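Local coordinates for ancillary protein 1 (Streptococcus pyogenes, PDB 2XI9) that is a pilus-presented adhesin whose internal thioester bond is required for efficient host cell interaction, and which is also named as a collagen-binding protein, at residues A[117-122]-A[189-194]; A[203-208]-A[255-260]; A[298-303]-A[310-315]. One frame throughout, in Å; residues are numbered along the deposited sequence.

Contact 1: A[117-122]-A[189-194]; sequences KEIVEP and YTHIAG
K117 and I119 exchange backbone bonds with A193 and H191, and between them lies the single antiparallel bridge of E118 with I192. A193 N gives its hydrogen to K117 O at 2.9 Å, and I119 N gives its own to H191 O at 3.1 Å. A water links K117 N and A193 O, lying 2.8 Å from A193 O. H191 N is buried by the contact and has no partner in the model. This short bridge shows how two sheets can be joined edge to edge: 117-119 is the outermost strand of a four-stranded mixed sheet, and 189-193 ends the sheet of the thioester domain region. The polar ends look elsewhere. The E118 carboxylate meets R30 and R326 in salt bridges and also Y32, while its aliphatic part, with CG anti to the carbonyl carbon (chi1 -52°), runs alongside I192, CG to CG2 at 3.4 Å. H191 NE2 bonds to D299, and CG2 of I119 rests obliquely by the imidazole, 3.7 Å from ND1. T190 OG1, which lies against CA and CB of P122, is engaged by the backbone N of Y123, and K117 NZ reaches D323.

Contact 2: A[203-208]-A[255-260]; sequences KPRDTD and SAELDK
R205 reaches across to A256 and E257 in this surface contact, while K203 meets S255, so charge, hydrogen bonding and packing can be followed separately between two loops without regular structure. The charged component is led by the salt bridge from R205 NH2 to E257 OE2, 3.0 Å long and nearly straight at the hydrogen (165°). The carboxylate oxygen lies close to the guanidinium plane, yet it is met from above its own plane, and the two planes are 85° apart. A bend at chi2 of E257 (-68°) turns the acid back toward the arginine. R205 additionally makes a cation-pi contact with Y251 of helix 238-253.

Two hydrogen bonds to backbone carbonyls accompany the salt bridge. The same NH2 also donates to the backbone O of A256 at 2.8 Å, although this bond is more bent and the donor sits above the carbonyl plane. One terminal nitrogen therefore grips both a carboxylate and a peptide carbonyl, while NE is taken by Y251 O, which fixes the rotation of the guanidinium from a second side chain nitrogen. S255 OG donates to K203 O at 2.7 Å, again from above the carbonyl plane.

Van der Waals packing completes the contact. S255 CB lies over one face of the guanidinium, offset toward its rim, and the K203 chain lays CD against that same CB at 4.0 Å.

Both loops run directly into helices, with D208 and D259 in the N-cap positions, their carboxylates capping the backbone N of T211 and K262. The arrangement thus belongs to the helical part of the thioester domain region, where an arginine ties the approach to helix 209-222 to the connection following helix 238-253.

Contact 3: A[298-303]-A[310-315]; sequences LDFFIP and SLIGTQ
F300 and I312 are paired on one face of the sheet, and their first torsions carry the two side chains to each other: CG of F300 is anti to its backbone N (chi1 -174°), and so is CG1 of I312 (-179°). The ring of F300 is thereby laid along the neighbouring strand, where CD2 touches CD1 of I312 at 3.8 Å, that methyl lying at the ring edge. L311 O stands over one face of the same ring, offset toward the rim and 3.2 Å from CD2, and S310 CB approaches CZ obliquely. F301 turns to the other face of the sheet with L311, F301 CB lying 4.2 Å from L311 CB. The F301 ring presents an edge to L311 O.

The backbones form an antiparallel hairpin. F301 and L311 are a hydrogen-bonded pair, joined in both directions: F301 N to L311 O at 2.8 Å and L311 N to F301 O at 2.9 Å. F300 and I312 make the adjoining non-hydrogen-bonded pair. Further along, G313 N donates to D299 O at 2.8 Å, and D299 N completes the ladder by donating to Q315 O at 2.9 Å. L298 packs its methyls beside this end, CD1 lying 3.8 Å from G313 O.

The D299 carboxylate serves neighbours instead, OD2 bonding with H317 and Q156. Y159 and I192 flank the hairpin through backbone bonds, placing it inside the seven-stranded sheet.

Chemically, the ladder satisfies much of the buried backbone, though G313 O has no partner in the model. Aromatic and aliphatic groups fill both faces, and a buried aspartate met by a histidine and a glutamine would probably be stabilised in its charged form by such donors.

Along the chain the three contacts come in series, 117-122 with 189-194 first, then 203-208 with 255-260, then 298-303 with 310-315. Contacts 1 and 3 have centres 9 Å apart and share one sheet: strands 189-193 and 299-303 are neighbours in it, with probable backbone hydrogen bonds from T190 to I302 and from G194 to L298. Contact 2 is set apart among the helices, its centre 27 Å from that of contact 1 and 20 Å from that of contact 3. The chain thus goes from the junction of two sheets, out to the helical surface, and back into the seven-stranded sheet; of the three, contact 1 alone joins the thioester domain region to its neighbour.

Contact 1: A[117-122]-A[189-194]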
ATOM      1  N   LYS A 117       7.804   6.010   5.533  1.00 15.45           N
ATOM      2  CA  LYS A 117       7.474   7.402   5.504  1.00 15.88           C
ATOM      3  C   LYS A 117       5.951   7.419   5.499  1.00 14.65           C
ATOM      4  O   LYS A 117       5.335   6.844   4.627  1.00 13.53           O
ATOM      5  CB  LYS A 117       8.093   8.054   4.270  1.00 18.39           C
ATOM      6  CG  LYS A 117       9.633   7.956   4.297  1.00 23.70           C
ATOM      7  CD  LYS A 117      10.348   8.828   3.281  1.00 31.43           C
ATOM      8  CE  LYS A 117      10.646  10.245   3.818  1.00 34.43           C
ATOM      9  NZ  LYS A 117      11.394  10.235   5.091  1.00 39.32           N
ATOM     10  N   GLU A 118       5.362   8.010   6.531  1.00 14.00           N
ATOM     11  CA  GLU A 118       3.920   7.930   6.745  1.00 13.71           C
ATOM     12  C   GLU A 118       3.348   9.264   7.183  1.00 14.81           C
ATOM     13  O   GLU A 118       4.048  10.095   7.726  1.00 15.81           O
ATOM     14  CB  GLU A 118       3.601   6.853   7.780  1.00 13.17           C
ATOM     15  CG  GLU A 118       4.238   5.500   7.472  1.00 14.69           C
ATOM     16  CD  GLU A 118       3.910   4.402   8.498  1.00 15.74           C
ATOM     17  OE1 GLU A 118       3.258   4.680   9.536  1.00 15.27           O
ATOM     18  OE2 GLU A 118       4.354   3.258   8.246  1.00 17.07           O
ATOM     19  N   ILE A 119       2.056   9.467   6.952  1.00 15.03           N
ATOM     20  CA  ILE A 119       1.411  10.697   7.407  1.00 16.50           C
ATOM     21  C   ILE A 119       1.347  10.699   8.926  1.00 16.95           C
ATOM     22  O   ILE A 119       1.374   9.637   9.567  1.00 16.07           O
ATOM     23  CB  ILE A 119       0.013  10.897   6.840  1.00 17.04           C
ATOM     24  CG1 ILE A 119      -0.896   9.683   7.160  1.00 16.13           C
ATOM     25  CG2 ILE A 119       0.118  11.162   5.316  1.00 17.33           C
ATOM     26  CD1 ILE A 119      -2.325   9.914   6.770  1.00 17.12           C
ATOM     27  N   VAL A 120       1.237  11.900   9.480  1.00 18.76           N
ATOM     28  CA  VAL A 120       1.326  12.074  10.918  1.00 20.87           C
ATOM     29  C   VAL A 120       0.070  11.598  11.624  1.00 21.56           C
ATOM     30  O   VAL A 120       0.162  11.008  12.712  1.00 21.89           O
ATOM     31  CB  VAL A 120       1.633  13.559  11.248  1.00 23.41           C
ATOM     32  CG1 VAL A 120       1.273  13.907  12.688  1.00 28.30           C
ATOM     33  CG2 VAL A 120       3.103  13.821  10.932  1.00 23.57           C
ATOM     34  N   GLU A 121      -1.093  11.836  11.005  1.00 22.10           N
ATOM     35  CA  GLU A 121      -2.367  11.370  11.548  1.00 23.61           C
ATOM     36  C   GLU A 121      -2.757  10.096  10.804  1.00 21.51           C
ATOM     37  O   GLU A 121      -3.208  10.153   9.672  1.00 20.54           O
ATOM     38  CB  GLU A 121      -3.470  12.413  11.421  1.00 26.13           C
ATOM     39  CG  GLU A 121      -4.697  12.012  12.227  1.00 29.82           C
ATOM     40  CD  GLU A 121      -5.914  12.869  11.959  1.00 36.52           C
ATOM     41  OE1 GLU A 121      -5.771  13.985  11.403  1.00 42.93           O
ATOM     42  OE2 GLU A 121      -7.031  12.425  12.323  1.00 39.56           O
ATOM     43  N   PRO A 122      -2.576   8.939  11.449  1.00 20.95           N
ATOM     44  CA  PRO A 122      -2.841   7.703  10.754  1.00 19.46           C
ATOM     45  C   PRO A 122      -4.354   7.479  10.540  1.00 18.43           C
ATOM     46  O   PRO A 122      -5.175   8.054  11.258  1.00 18.93           O
ATOM     47  CB  PRO A 122      -2.214   6.646  11.674  1.00 20.42           C
ATOM     48  CG  PRO A 122      -2.190   7.203  12.960  1.00 22.41           C
ATOM     49  CD  PRO A 122      -2.186   8.707  12.849  1.00 23.08           C
ATOM     50  N   TYR A 189      -7.856   5.440   5.802  1.00 13.69           N
ATOM     51  CA  TYR A 189      -6.579   4.914   5.356  1.00 11.40           C
ATOM     52  C   TYR A 189      -5.427   5.767   5.860  1.00 11.88           C
ATOM     53  O   TYR A 189      -5.572   7.004   6.023  1.00 12.44           O
ATOM     54  CB  TYR A 189      -6.552   4.830   3.816  1.00 10.13           C
ATOM     55  CG  TYR A 189      -7.615   3.938   3.220  1.00 10.25           C
ATOM     56  CD1 TYR A 189      -8.926   4.375   3.096  1.00 13.12           C
ATOM     57  CD2 TYR A 189      -7.310   2.667   2.766  1.00  9.14           C
ATOM     58  CE1 TYR A 189      -9.886   3.578   2.553  1.00 12.87           C
ATOM     59  CE2 TYR A 189      -8.283   1.843   2.220  1.00  9.17           C
ATOM     60  CZ  TYR A 189      -9.568   2.298   2.124  1.00 11.29           C
ATOM     61  OH  TYR A 189     -10.575   1.522   1.626  1.00 10.86           O
ATOM     62  N   THR A 190      -4.281   5.109   6.094  1.00 11.39           N
ATOM     63  CA  THR A 190      -3.012   5.777   6.294  1.00 11.55           C
ATOM     64  C   THR A 190      -2.310   5.895   4.953  1.00 11.60           C
ATOM     65  O   THR A 190      -2.170   4.906   4.274  1.00 10.96           O
ATOM     66  CB  THR A 190      -2.096   4.984   7.235  1.00 12.49           C
ATOM     67  OG1 THR A 190      -2.759   4.857   8.498  1.00 16.10           O
ATOM     68  CG2 THR A 190      -0.819   5.747   7.481  1.00 13.36           C
ATOM     69  N   HIS A 191      -1.838   7.099   4.599  1.00 11.24           N
ATOM     70  CA  HIS A 191      -1.051   7.281   3.381  1.00  9.73           C
ATOM     71  C   HIS A 191       0.416   7.050   3.783  1.00  9.95           C
ATOM     72  O   HIS A 191       0.871   7.638   4.749  1.00 10.99           O
ATOM     73  CB  HIS A 191      -1.334   8.692   2.854  1.00 10.17           C
ATOM     74  CG  HIS A 191      -0.381   9.204   1.832  1.00 10.41           C
ATOM     75  ND1 HIS A 191      -0.104  10.563   1.715  1.00 10.75           N
ATOM     76  CD2 HIS A 191       0.362   8.578   0.884  1.00 10.60           C
ATOM     77  CE1 HIS A 191       0.767  10.737   0.733  1.00 10.44           C
ATOM     78  NE2 HIS A 191       1.056   9.558   0.205  1.00  9.85           N
ATOM     79  N   ILE A 192       1.091   6.130   3.097  1.00  9.65           N
ATOM     80  CA  ILE A 192       2.519   5.870   3.270  1.00 10.49           C
ATOM     81  C   ILE A 192       3.239   5.906   1.922  1.00 10.19           C
ATOM     82  O   ILE A 192       2.595   5.897   0.889  1.00 10.03           O
ATOM     83  CB  ILE A 192       2.764   4.506   3.931  1.00 10.60           C
ATOM     84  CG1 ILE A 192       2.381   3.345   3.025  1.00 10.93           C
ATOM     85  CG2 ILE A 192       1.985   4.390   5.253  1.00 11.75           C
ATOM     86  CD1 ILE A 192       3.005   1.986   3.485  1.00 12.91           C
ATOM     87  N   ALA A 193       4.568   5.950   1.963  1.00 10.09           N
ATOM     88  CA  ALA A 193       5.377   5.775   0.786  1.00 10.23           C
ATOM     89  C   ALA A 193       5.314   4.299   0.413  1.00 10.26           C
ATOM     90  O   ALA A 193       5.298   3.437   1.274  1.00 10.45           O
ATOM     91  CB  ALA A 193       6.832   6.231   1.045  1.00  9.95           C
ATOM     92  N   GLY A 194       5.239   4.022  -0.876  1.00  8.82           N
ATOM     93  CA  GLY A 194       5.141   2.693  -1.416  1.00  9.71           C
ATOM     94  C   GLY A 194       6.483   1.989  -1.445  1.00  9.55           C
ATOM     95  O   GLY A 194       7.052   1.729  -2.514  1.00 10.80           O
TER
HETATM   96  O   HOH W   1       6.501   3.777   3.728  1.00 13.21           O

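Contact 2: A[203-208]-A[255-260]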
ATOM      1  N   LYS A 203      -1.025 -13.552  -1.402  1.00 13.05           N
ATOM      2  CA  LYS A 203      -0.411 -14.693  -2.117  1.00 14.44           C
ATOM      3  C   LYS A 203       0.573 -14.158  -3.153  1.00 13.52           C
ATOM      4  O   LYS A 203       0.305 -14.225  -4.341  1.00 13.10           O
ATOM      5  CB  LYS A 203      -1.491 -15.564  -2.771  1.00 15.82           C
ATOM      6  CG  LYS A 203      -1.025 -16.956  -3.222  1.00 18.32           C
ATOM      7  CD  LYS A 203      -2.122 -17.637  -4.069  1.00 22.01           C
ATOM      8  CE  LYS A 203      -1.690 -19.051  -4.555  1.00 27.17           C
ATOM      9  NZ  LYS A 203      -1.518 -19.963  -3.398  1.00 28.61           N
ATOM     10  N   PRO A 204       1.717 -13.628  -2.688  1.00 13.42           N
ATOM     11  CA  PRO A 204       2.698 -13.043  -3.593  1.00 13.02           C
ATOM     12  C   PRO A 204       3.322 -14.076  -4.488  1.00 13.59           C
ATOM     13  O   PRO A 204       3.592 -15.211  -4.085  1.00 15.13           O
ATOM     14  CB  PRO A 204       3.743 -12.425  -2.646  1.00 13.36           C
ATOM     15  CG  PRO A 204       3.627 -13.181  -1.423  1.00 13.19           C
ATOM     16  CD  PRO A 204       2.205 -13.625  -1.296  1.00 13.83           C
ATOM     17  N   ARG A 205       3.533 -13.685  -5.727  1.00 12.66           N
ATOM     18  CA  ARG A 205       4.186 -14.556  -6.665  1.00 14.44           C
ATOM     19  C   ARG A 205       5.695 -14.573  -6.388  1.00 14.12           C
ATOM     20  O   ARG A 205       6.376 -15.610  -6.521  1.00 16.07           O
ATOM     21  CB  ARG A 205       3.849 -14.049  -8.060  1.00 15.22           C
ATOM     22  CG  ARG A 205       4.205 -14.921  -9.160  1.00 18.80           C
ATOM     23  CD  ARG A 205       3.663 -14.418 -10.482  1.00 17.97           C
ATOM     24  NE  ARG A 205       2.246 -14.702 -10.781  1.00 17.69           N
ATOM     25  CZ  ARG A 205       1.739 -15.882 -11.149  1.00 19.62           C
ATOM     26  NH1 ARG A 205       2.478 -16.987 -11.249  1.00 18.89           N
ATOM     27  NH2 ARG A 205       0.450 -15.972 -11.387  1.00 20.04           N
ATOM     28  N   ASP A 206       6.193 -13.428  -5.971  1.00 12.78           N
ATOM     29  CA  ASP A 206       7.600 -13.163  -5.721  1.00 14.26           C
ATOM     30  C   ASP A 206       8.006 -13.700  -4.359  1.00 14.93           C
ATOM     31  O   ASP A 206       7.180 -13.832  -3.482  1.00 15.39           O
ATOM     32  CB  ASP A 206       7.862 -11.658  -5.765  1.00 12.05           C
ATOM     33  CG  ASP A 206       7.876 -11.109  -7.175  1.00 14.84           C
ATOM     34  OD1 ASP A 206       8.655 -11.642  -7.983  1.00 22.58           O
ATOM     35  OD2 ASP A 206       7.158 -10.132  -7.470  1.00 13.77           O
ATOM     36  N   THR A 207       9.292 -13.932  -4.186  1.00 15.85           N
ATOM     37  CA  THR A 207       9.860 -14.321  -2.909  1.00 17.91           C
ATOM     38  C   THR A 207      10.750 -13.234  -2.299  1.00 18.89           C
ATOM     39  O   THR A 207      11.107 -13.325  -1.113  1.00 18.01           O
ATOM     40  CB  THR A 207      10.702 -15.580  -3.056  1.00 20.55           C
ATOM     41  OG1 THR A 207      11.813 -15.344  -3.949  1.00 20.65           O
ATOM     42  CG2 THR A 207       9.847 -16.701  -3.592  1.00 22.64           C
ATOM     43  N   ASP A 208      11.112 -12.224  -3.110  1.00 17.39           N
ATOM     44  CA  ASP A 208      12.026 -11.201  -2.671  1.00 17.52           C
ATOM     45  C   ASP A 208      11.311  -9.858  -2.624  1.00 16.02           C
ATOM     46  O   ASP A 208      10.721  -9.431  -3.637  1.00 14.35           O
ATOM     47  CB  ASP A 208      13.230 -11.114  -3.597  1.00 19.26           C
ATOM     48  CG  ASP A 208      14.224 -10.080  -3.106  1.00 20.48           C
ATOM     49  OD1 ASP A 208      15.001 -10.374  -2.199  1.00 28.71           O
ATOM     50  OD2 ASP A 208      14.179  -8.960  -3.581  1.00 23.10           O
ATOM     51  N   SER A 255      -1.047 -13.775  -7.083  1.00 12.43           N
ATOM     52  CA  SER A 255      -0.751 -14.864  -7.997  1.00 13.12           C
ATOM     53  C   SER A 255      -1.947 -15.207  -8.914  1.00 15.13           C
ATOM     54  O   SER A 255      -2.229 -16.358  -9.138  1.00 15.28           O
ATOM     55  CB  SER A 255      -0.279 -16.083  -7.221  1.00 15.14           C
ATOM     56  OG  SER A 255       0.925 -15.788  -6.513  1.00 13.87           O
ATOM     57  N   ALA A 256      -2.631 -14.189  -9.432  1.00 13.96           N
ATOM     58  CA  ALA A 256      -3.654 -14.370 -10.462  1.00 15.38           C
ATOM     59  C   ALA A 256      -2.991 -14.882 -11.726  1.00 17.46           C
ATOM     60  O   ALA A 256      -1.833 -14.492 -12.063  1.00 17.23           O
ATOM     61  CB  ALA A 256      -4.380 -13.023 -10.801  1.00 14.68           C
ATOM     62  N   GLU A 257      -3.733 -15.717 -12.446  1.00 18.91           N
ATOM     63  CA  GLU A 257      -3.240 -16.278 -13.692  1.00 21.95           C
ATOM     64  C   GLU A 257      -3.872 -15.552 -14.857  1.00 21.70           C
ATOM     65  O   GLU A 257      -5.064 -15.312 -14.862  1.00 22.25           O
ATOM     66  CB  GLU A 257      -3.513 -17.773 -13.752  1.00 23.72           C
ATOM     67  CG  GLU A 257      -2.798 -18.564 -12.657  1.00 28.76           C
ATOM     68  CD  GLU A 257      -1.264 -18.594 -12.799  1.00 35.59           C
ATOM     69  OE1 GLU A 257      -0.725 -18.453 -13.926  1.00 37.96           O
ATOM     70  OE2 GLU A 257      -0.571 -18.773 -11.763  1.00 40.27           O
ATOM     71  N   LEU A 258      -3.066 -15.255 -15.868  1.00 22.35           N
ATOM     72  CA  LEU A 258      -3.511 -14.535 -17.045  1.00 22.98           C
ATOM     73  C   LEU A 258      -3.969 -15.536 -18.081  1.00 25.01           C
ATOM     74  O   LEU A 258      -3.390 -15.660 -19.170  1.00 25.81           O
ATOM     75  CB  LEU A 258      -2.372 -13.649 -17.574  1.00 22.79           C
ATOM     76  CG  LEU A 258      -1.758 -12.740 -16.526  1.00 23.80           C
ATOM     77  CD1 LEU A 258      -0.691 -11.846 -17.158  1.00 27.80           C
ATOM     78  CD2 LEU A 258      -2.814 -11.918 -15.847  1.00 22.25           C
ATOM     79  N   ASP A 259      -5.005 -16.282 -17.707  1.00 25.75           N
ATOM     80  CA  ASP A 259      -5.541 -17.348 -18.515  1.00 27.10           C
ATOM     81  C   ASP A 259      -7.048 -17.180 -18.581  1.00 26.61           C
ATOM     82  O   ASP A 259      -7.712 -17.161 -17.566  1.00 24.56           O
ATOM     83  CB  ASP A 259      -5.170 -18.692 -17.894  1.00 29.09           C
ATOM     84  CG  ASP A 259      -5.765 -19.867 -18.629  1.00 33.14           C
ATOM     85  OD1 ASP A 259      -5.036 -20.466 -19.444  1.00 40.20           O
ATOM     86  OD2 ASP A 259      -6.951 -20.205 -18.398  1.00 35.25           O
ATOM     87  N   LYS A 260      -7.563 -17.057 -19.798  1.00 27.50           N
ATOM     88  CA  LYS A 260      -8.973 -16.808 -20.039  1.00 28.50           C
ATOM     89  C   LYS A 260      -9.843 -17.789 -19.268  1.00 28.59           C
ATOM     90  O   LYS A 260     -10.814 -17.407 -18.631  1.00 27.11           O
ATOM     91  CB  LYS A 260      -9.242 -16.926 -21.528  1.00 30.69           C
ATOM     92  CG  LYS A 260     -10.523 -16.316 -21.987  1.00 34.97           C
ATOM     93  CD  LYS A 260     -10.354 -14.812 -22.230  1.00 36.29           C
ATOM     94  CE  LYS A 260     -11.558 -14.206 -22.972  1.00 37.69           C
ATOM     95  NZ  LYS A 260     -11.993 -14.986 -24.190  1.00 41.14           N
TER

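Contact 3: A[298-303]-A[310-315]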
ATOM      1  N   LEU A 298       5.842   5.911  -5.141  1.00  9.74           N
ATOM      2  CA  LEU A 298       4.398   6.049  -5.295  1.00  9.19           C
ATOM      3  C   LEU A 298       3.713   6.076  -3.948  1.00 10.27           C
ATOM      4  O   LEU A 298       4.217   5.502  -2.969  1.00  9.83           O
ATOM      5  CB  LEU A 298       3.848   4.859  -6.071  1.00  7.54           C
ATOM      6  CG  LEU A 298       4.232   4.752  -7.537  1.00  8.70           C
ATOM      7  CD1 LEU A 298       3.920   3.378  -8.102  1.00  7.33           C
ATOM      8  CD2 LEU A 298       3.532   5.802  -8.317  1.00 10.64           C
ATOM      9  N   ASP A 299       2.548   6.707  -3.911  1.00  9.73           N
ATOM     10  CA  ASP A 299       1.690   6.652  -2.747  1.00  9.88           C
ATOM     11  C   ASP A 299       1.079   5.245  -2.572  1.00  9.32           C
ATOM     12  O   ASP A 299       0.837   4.529  -3.533  1.00  9.92           O
ATOM     13  CB  ASP A 299       0.542   7.651  -2.857  1.00 10.11           C
ATOM     14  CG  ASP A 299       1.019   9.117  -2.923  1.00 12.40           C
ATOM     15  OD1 ASP A 299       2.112   9.478  -2.381  1.00  8.53           O
ATOM     16  OD2 ASP A 299       0.252   9.937  -3.483  1.00 16.12           O
ATOM     17  N   PHE A 300       0.791   4.902  -1.328  1.00  9.20           N
ATOM     18  CA  PHE A 300       0.153   3.622  -0.970  1.00  8.74           C
ATOM     19  C   PHE A 300      -0.722   3.924   0.244  1.00  8.97           C
ATOM     20  O   PHE A 300      -0.445   4.858   0.946  1.00 11.39           O
ATOM     21  CB  PHE A 300       1.236   2.593  -0.682  1.00  8.67           C
ATOM     22  CG  PHE A 300       0.743   1.198  -0.436  1.00  9.04           C
ATOM     23  CD1 PHE A 300       0.488   0.745   0.843  1.00  9.36           C
ATOM     24  CD2 PHE A 300       0.609   0.310  -1.493  1.00  6.36           C
ATOM     25  CE1 PHE A 300       0.073  -0.581   1.059  1.00 10.05           C
ATOM     26  CE2 PHE A 300       0.172  -0.965  -1.288  1.00  8.32           C
ATOM     27  CZ  PHE A 300      -0.081  -1.432   0.012  1.00  7.48           C
ATOM     28  N   PHE A 301      -1.760   3.119   0.467  1.00  9.79           N
ATOM     29  CA  PHE A 301      -2.798   3.369   1.462  1.00 10.08           C
ATOM     30  C   PHE A 301      -3.220   2.094   2.167  1.00 10.33           C
ATOM     31  O   PHE A 301      -3.510   1.099   1.537  1.00 10.99           O
ATOM     32  CB  PHE A 301      -4.014   4.015   0.763  1.00 10.42           C
ATOM     33  CG  PHE A 301      -3.662   5.264  -0.055  1.00  8.58           C
ATOM     34  CD1 PHE A 301      -3.301   5.167  -1.390  1.00  8.69           C
ATOM     35  CD2 PHE A 301      -3.698   6.520   0.533  1.00 10.37           C
ATOM     36  CE1 PHE A 301      -2.970   6.275  -2.110  1.00  7.04           C
ATOM     37  CE2 PHE A 301      -3.329   7.656  -0.195  1.00  8.19           C
ATOM     38  CZ  PHE A 301      -2.998   7.534  -1.514  1.00  7.77           C
ATOM     39  N   ILE A 302      -3.269   2.151   3.488  1.00 11.27           N
ATOM     40  CA  ILE A 302      -3.602   0.999   4.323  1.00 13.76           C
ATOM     41  C   ILE A 302      -4.835   1.349   5.144  1.00 12.89           C
ATOM     42  O   ILE A 302      -4.891   2.407   5.772  1.00 12.14           O
ATOM     43  CB  ILE A 302      -2.475   0.644   5.320  1.00 13.81           C
ATOM     44  CG1 ILE A 302      -1.154   0.495   4.594  1.00 17.30           C
ATOM     45  CG2 ILE A 302      -2.804  -0.603   6.125  1.00 17.92           C
ATOM     46  CD1 ILE A 302      -1.259  -0.116   3.368  1.00 21.90           C
ATOM     47  N   PRO A 303      -5.815   0.451   5.141  1.00 13.01           N
ATOM     48  CA  PRO A 303      -7.068   0.658   5.818  1.00 13.75           C
ATOM     49  C   PRO A 303      -6.953   0.405   7.318  1.00 14.43           C
ATOM     50  O   PRO A 303      -6.050  -0.327   7.779  1.00 14.58           O
ATOM     51  CB  PRO A 303      -8.007  -0.351   5.132  1.00 13.68           C
ATOM     52  CG  PRO A 303      -7.071  -1.491   4.785  1.00 13.75           C
ATOM     53  CD  PRO A 303      -5.813  -0.785   4.332  1.00 13.27           C
ATOM     54  N   SER A 310      -5.601  -3.000   0.983  1.00 10.96           N
ATOM     55  CA  SER A 310      -4.670  -1.903   0.849  1.00 10.46           C
ATOM     56  C   SER A 310      -4.667  -1.515  -0.636  1.00  9.80           C
ATOM     57  O   SER A 310      -5.206  -2.245  -1.468  1.00 10.13           O
ATOM     58  CB  SER A 310      -3.270  -2.281   1.325  1.00  9.92           C
ATOM     59  OG  SER A 310      -3.239  -2.454   2.741  1.00 14.50           O
ATOM     60  N   LEU A 311      -4.151  -0.323  -0.935  1.00 10.05           N
ATOM     61  CA  LEU A 311      -4.232   0.290  -2.259  1.00  9.95           C
ATOM     62  C   LEU A 311      -2.890   0.892  -2.682  1.00  9.85           C
ATOM     63  O   LEU A 311      -2.278   1.682  -1.932  1.00 10.13           O
ATOM     64  CB  LEU A 311      -5.304   1.412  -2.304  1.00 10.04           C
ATOM     65  CG  LEU A 311      -6.651   1.038  -1.696  1.00 12.74           C
ATOM     66  CD1 LEU A 311      -7.465   2.306  -1.299  1.00 10.91           C
ATOM     67  CD2 LEU A 311      -7.441   0.026  -2.587  1.00  9.52           C
ATOM     68  N   ILE A 312      -2.465   0.528  -3.887  1.00  8.52           N
ATOM     69  CA  ILE A 312      -1.320   1.105  -4.530  1.00  9.35           C
ATOM     70  C   ILE A 312      -1.728   2.271  -5.435  1.00  8.42           C
ATOM     71  O   ILE A 312      -2.616   2.155  -6.249  1.00  9.23           O
ATOM     72  CB  ILE A 312      -0.493   0.040  -5.338  1.00  8.97           C
ATOM     73  CG1 ILE A 312       0.737   0.694  -5.974  1.00  9.70           C
ATOM     74  CG2 ILE A 312      -1.353  -0.687  -6.375  1.00 10.36           C
ATOM     75  CD1 ILE A 312       1.801   1.206  -4.934  1.00  7.94           C
ATOM     76  N   GLY A 313      -1.007   3.367  -5.309  1.00  8.31           N
ATOM     77  CA  GLY A 313      -1.330   4.590  -5.962  1.00  8.76           C
ATOM     78  C   GLY A 313      -0.638   4.762  -7.283  1.00  8.15           C
ATOM     79  O   GLY A 313       0.163   3.914  -7.703  1.00  9.60           O
ATOM     80  N   THR A 314      -0.959   5.886  -7.908  1.00  8.77           N
ATOM     81  CA  THR A 314      -0.464   6.266  -9.234  1.00  7.94           C
ATOM     82  C   THR A 314       0.257   7.600  -9.253  1.00  8.14           C
ATOM     83  O   THR A 314       0.752   8.016 -10.320  1.00  9.42           O
ATOM     84  CB  THR A 314      -1.619   6.320 -10.244  1.00  7.78           C
ATOM     85  OG1 THR A 314      -2.639   7.213  -9.767  1.00  8.43           O
ATOM     86  CG2 THR A 314      -2.201   4.968 -10.439  1.00  7.90           C
ATOM     87  N   GLN A 315       0.329   8.277  -8.103  1.00  7.91           N
ATOM     88  CA  GLN A 315       0.941   9.602  -7.971  1.00  9.77           C
ATOM     89  C   GLN A 315       1.908   9.525  -6.770  1.00  9.25           C
ATOM     90  O   GLN A 315       1.960   8.503  -6.107  1.00  8.96           O
ATOM     91  CB  GLN A 315      -0.124  10.693  -7.752  1.00  9.90           C
ATOM     92  CG  GLN A 315      -1.178  10.798  -8.934  1.00  9.66           C
ATOM     93  CD  GLN A 315      -2.355  11.729  -8.612  1.00 15.86           C
ATOM     94  OE1 GLN A 315      -2.376  12.376  -7.569  1.00 16.34           O
ATOM     95  NE2 GLN A 315      -3.336  11.812  -9.535  1.00 13.08           N
TER